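PDB 5Y9S: Vv2_1132 from Vibrio vulnificus CMCP6, which is a LysR-type transcriptional regulator that assembles as a tetramer and probably binds DNA through its helix-turn-helix domain to control gene expression in response to an effector. Local coordinates for residues H99-V104 and D295-E300. Sequence-based numbering, arbitrary orientation.
Sequences HTVRIV and DQFWQE
V101 on strand 100-105 faces F297 on the C-terminal helix 292-300, their CA atoms 7.9 Å apart, as the helix packs on the sheet. This is helix-on-sheet packing in the α/β substrate-binding domain, which has the periplasmic-binding-protein type of fold, and the strand lies inside its sheet, parallel to both neighbours, 129-134 and 153-157. The contact is small and wholly apolar, burying 113 Å² in all, and a single helix residue carries it. F297 sends its ring to the sheet with CG anti to the backbone N (chi1 -166°). Along the strand V101 and I103, two residues apart, put their side chains on the same face and meet successive parts of that ring. V101 offers CG1 to the near half, 4.4 Å from CD2 of F297, while I103, pointing out of the strand against the incoming F297 side chain, reaches the far end of the ring. Both approach the ring obliquely. L130 and L153, from the two flanking strands, also touch F297, so the phenyl is held among three strands. L114 and F118 of helix 114-120 pack against I103. Polar links lie around this apolar patch: the carbonyl of T100 accepts a hydrogen bond from R291, just before the helix, and D295 forms a salt bridge with R285. The closest approach belongs to I103, whose extended chain (chi2 164°) places CD1 4.1 Å from both CE2 and CZ of F297.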
loop_
_atom_site.group_PDB
_atom_site.type_symbol
_atom_site.label_atom_id
_atom_site.label_comp_id
_atom_site.label_asym_id
_atom_site.label_seq_id
_atom_site.Cartn_x
_atom_site.Cartn_y
_atom_site.Cartn_z
ATOM N N HIS D 99 9.851 9.614 -36.596
ATOM C CA HIS D 99 8.896 10.468 -37.304
ATOM C C HIS D 99 7.562 10.583 -36.561
ATOM O O HIS D 99 6.549 10.981 -37.156
ATOM C CB HIS D 99 8.672 9.977 -38.740
ATOM C CG HIS D 99 7.849 8.728 -38.836
ATOM N ND1 HIS D 99 8.027 7.646 -37.995
ATOM C CD2 HIS D 99 6.849 8.384 -39.684
ATOM C CE1 HIS D 99 7.178 6.687 -38.327
ATOM N NE2 HIS D 99 6.450 7.111 -39.347
ATOM N N THR D 100 7.539 10.249 -35.270
ATOM C CA THR D 100 6.348 10.439 -34.461
ATOM C C THR D 100 6.396 11.818 -33.819
ATOM O O THR D 100 7.387 12.178 -33.172
ATOM C CB THR D 100 6.223 9.366 -33.374
ATOM O OG1 THR D 100 6.089 8.065 -33.968
ATOM C CG2 THR D 100 5.016 9.646 -32.509
ATOM N N VAL D 101 5.327 12.583 -34.006
ATOM C CA VAL D 101 5.140 13.864 -33.346
ATOM C C VAL D 101 4.188 13.634 -32.178
ATOM O O VAL D 101 3.065 13.147 -32.371
ATOM C CB VAL D 101 4.597 14.921 -34.322
ATOM C CG1 VAL D 101 4.583 16.298 -33.672
ATOM C CG2 VAL D 101 5.431 14.946 -35.598
ATOM N N ARG D 102 4.656 13.952 -30.966
ATOM C CA ARG D 102 3.905 13.741 -29.729
ATOM C C ARG D 102 3.165 15.029 -29.392
ATOM O O ARG D 102 3.784 16.090 -29.278
ATOM C CB ARG D 102 4.835 13.335 -28.584
ATOM C CG ARG D 102 5.160 11.836 -28.526
ATOM C CD ARG D 102 6.548 11.547 -27.921
ATOM N NE ARG D 102 7.538 12.588 -28.228
ATOM C CZ ARG D 102 8.657 12.790 -27.533
ATOM N NH1 ARG D 102 9.495 13.754 -27.888
ATOM N NH2 ARG D 102 8.938 12.035 -26.471
ATOM N N ILE D 103 1.843 14.943 -29.258
ATOM C CA ILE D 103 0.997 16.117 -29.088
ATOM C C ILE D 103 0.140 15.912 -27.850
ATOM O O ILE D 103 -0.454 14.843 -27.673
ATOM C CB ILE D 103 0.122 16.366 -30.329
ATOM C CG1 ILE D 103 1.011 16.680 -31.544
ATOM C CG2 ILE D 103 -0.842 17.480 -30.054
ATOM C CD1 ILE D 103 0.324 16.561 -32.886
ATOM N N VAL D 104 0.107 16.916 -26.980
ATOM C CA VAL D 104 -0.722 16.919 -25.781
ATOM C C VAL D 104 -1.646 18.129 -25.855
ATOM O O VAL D 104 -1.255 19.181 -26.377
ATOM C CB VAL D 104 0.136 16.965 -24.496
ATOM C CG1 VAL D 104 0.987 18.222 -24.469
ATOM C CG2 VAL D 104 -0.729 16.931 -23.265
ATOM N N ASP D 295 9.705 20.035 -36.487
ATOM C CA ASP D 295 9.824 21.247 -37.293
ATOM C C ASP D 295 8.905 21.192 -38.508
ATOM O O ASP D 295 8.167 22.146 -38.781
ATOM C CB ASP D 295 11.276 21.467 -37.711
ATOM C CG ASP D 295 11.985 22.468 -36.816
ATOM O OD1 ASP D 295 11.503 23.628 -36.727
ATOM O OD2 ASP D 295 13.004 22.088 -36.189
ATOM N N GLN D 296 8.911 20.075 -39.240
ATOM C CA GLN D 296 8.026 19.983 -40.399
ATOM C C GLN D 296 6.585 20.262 -39.998
ATOM O O GLN D 296 5.857 20.962 -40.711
ATOM C CB GLN D 296 8.136 18.610 -41.058
ATOM C CG GLN D 296 9.414 18.376 -41.838
ATOM C CD GLN D 296 9.521 16.944 -42.332
ATOM O OE1 GLN D 296 8.741 16.082 -41.932
ATOM N NE2 GLN D 296 10.486 16.685 -43.204
ATOM N N PHE D 297 6.168 19.746 -38.837
ATOM C CA PHE D 297 4.831 20.036 -38.332
ATOM C C PHE D 297 4.678 21.511 -37.994
ATOM O O PHE D 297 3.704 22.156 -38.402
ATOM C CB PHE D 297 4.539 19.187 -37.097
ATOM C CG PHE D 297 3.086 19.162 -36.716
ATOM C CD1 PHE D 297 2.503 20.245 -36.081
ATOM C CD2 PHE D 297 2.298 18.057 -37.006
ATOM C CE1 PHE D 297 1.168 20.224 -35.734
ATOM C CE2 PHE D 297 0.962 18.033 -36.659
ATOM C CZ PHE D 297 0.399 19.121 -36.026
ATOM N N TRP D 298 5.626 22.055 -37.227
ATOM C CA TRP D 298 5.513 23.437 -36.767
ATOM C C TRP D 298 5.517 24.414 -37.938
ATOM O O TRP D 298 4.687 25.329 -37.995
ATOM C CB TRP D 298 6.645 23.742 -35.789
ATOM C CG TRP D 298 6.642 25.124 -35.260
ATOM C CD1 TRP D 298 7.117 26.241 -35.882
ATOM C CD2 TRP D 298 6.147 25.553 -33.984
ATOM N NE1 TRP D 298 6.950 27.339 -35.074
ATOM C CE2 TRP D 298 6.354 26.946 -33.904
ATOM C CE3 TRP D 298 5.554 24.896 -32.902
ATOM C CZ2 TRP D 298 5.984 27.695 -32.781
ATOM C CZ3 TRP D 298 5.188 25.641 -31.785
ATOM C CH2 TRP D 298 5.402 27.027 -31.736
ATOM N N GLN D 299 6.430 24.222 -38.895
ATOM C CA GLN D 299 6.514 25.128 -40.036
ATOM C C GLN D 299 5.258 25.093 -40.890
ATOM O O GLN D 299 5.047 25.999 -41.701
ATOM C CB GLN D 299 7.740 24.795 -40.893
ATOM C CG GLN D 299 8.925 25.732 -40.666
ATOM C CD GLN D 299 9.829 25.302 -39.512
ATOM O OE1 GLN D 299 9.739 24.182 -39.015
ATOM N NE2 GLN D 299 10.707 26.201 -39.082
ATOM N N GLU D 300 4.413 24.081 -40.725
ATOM C CA GLU D 300 3.199 24.017 -41.524
ATOM C C GLU D 300 2.042 24.812 -40.909
ATOM O O GLU D 300 1.186 25.314 -41.650
ATOM C CB GLU D 300 2.812 22.549 -41.745
ATOM C CG GLU D 300 2.236 22.260 -43.131
ATOM C CD GLU D 300 0.905 22.940 -43.342
ATOM O OE1 GLU D 300 0.039 22.830 -42.448
ATOM O OE2 GLU D 300 0.724 23.589 -44.389
#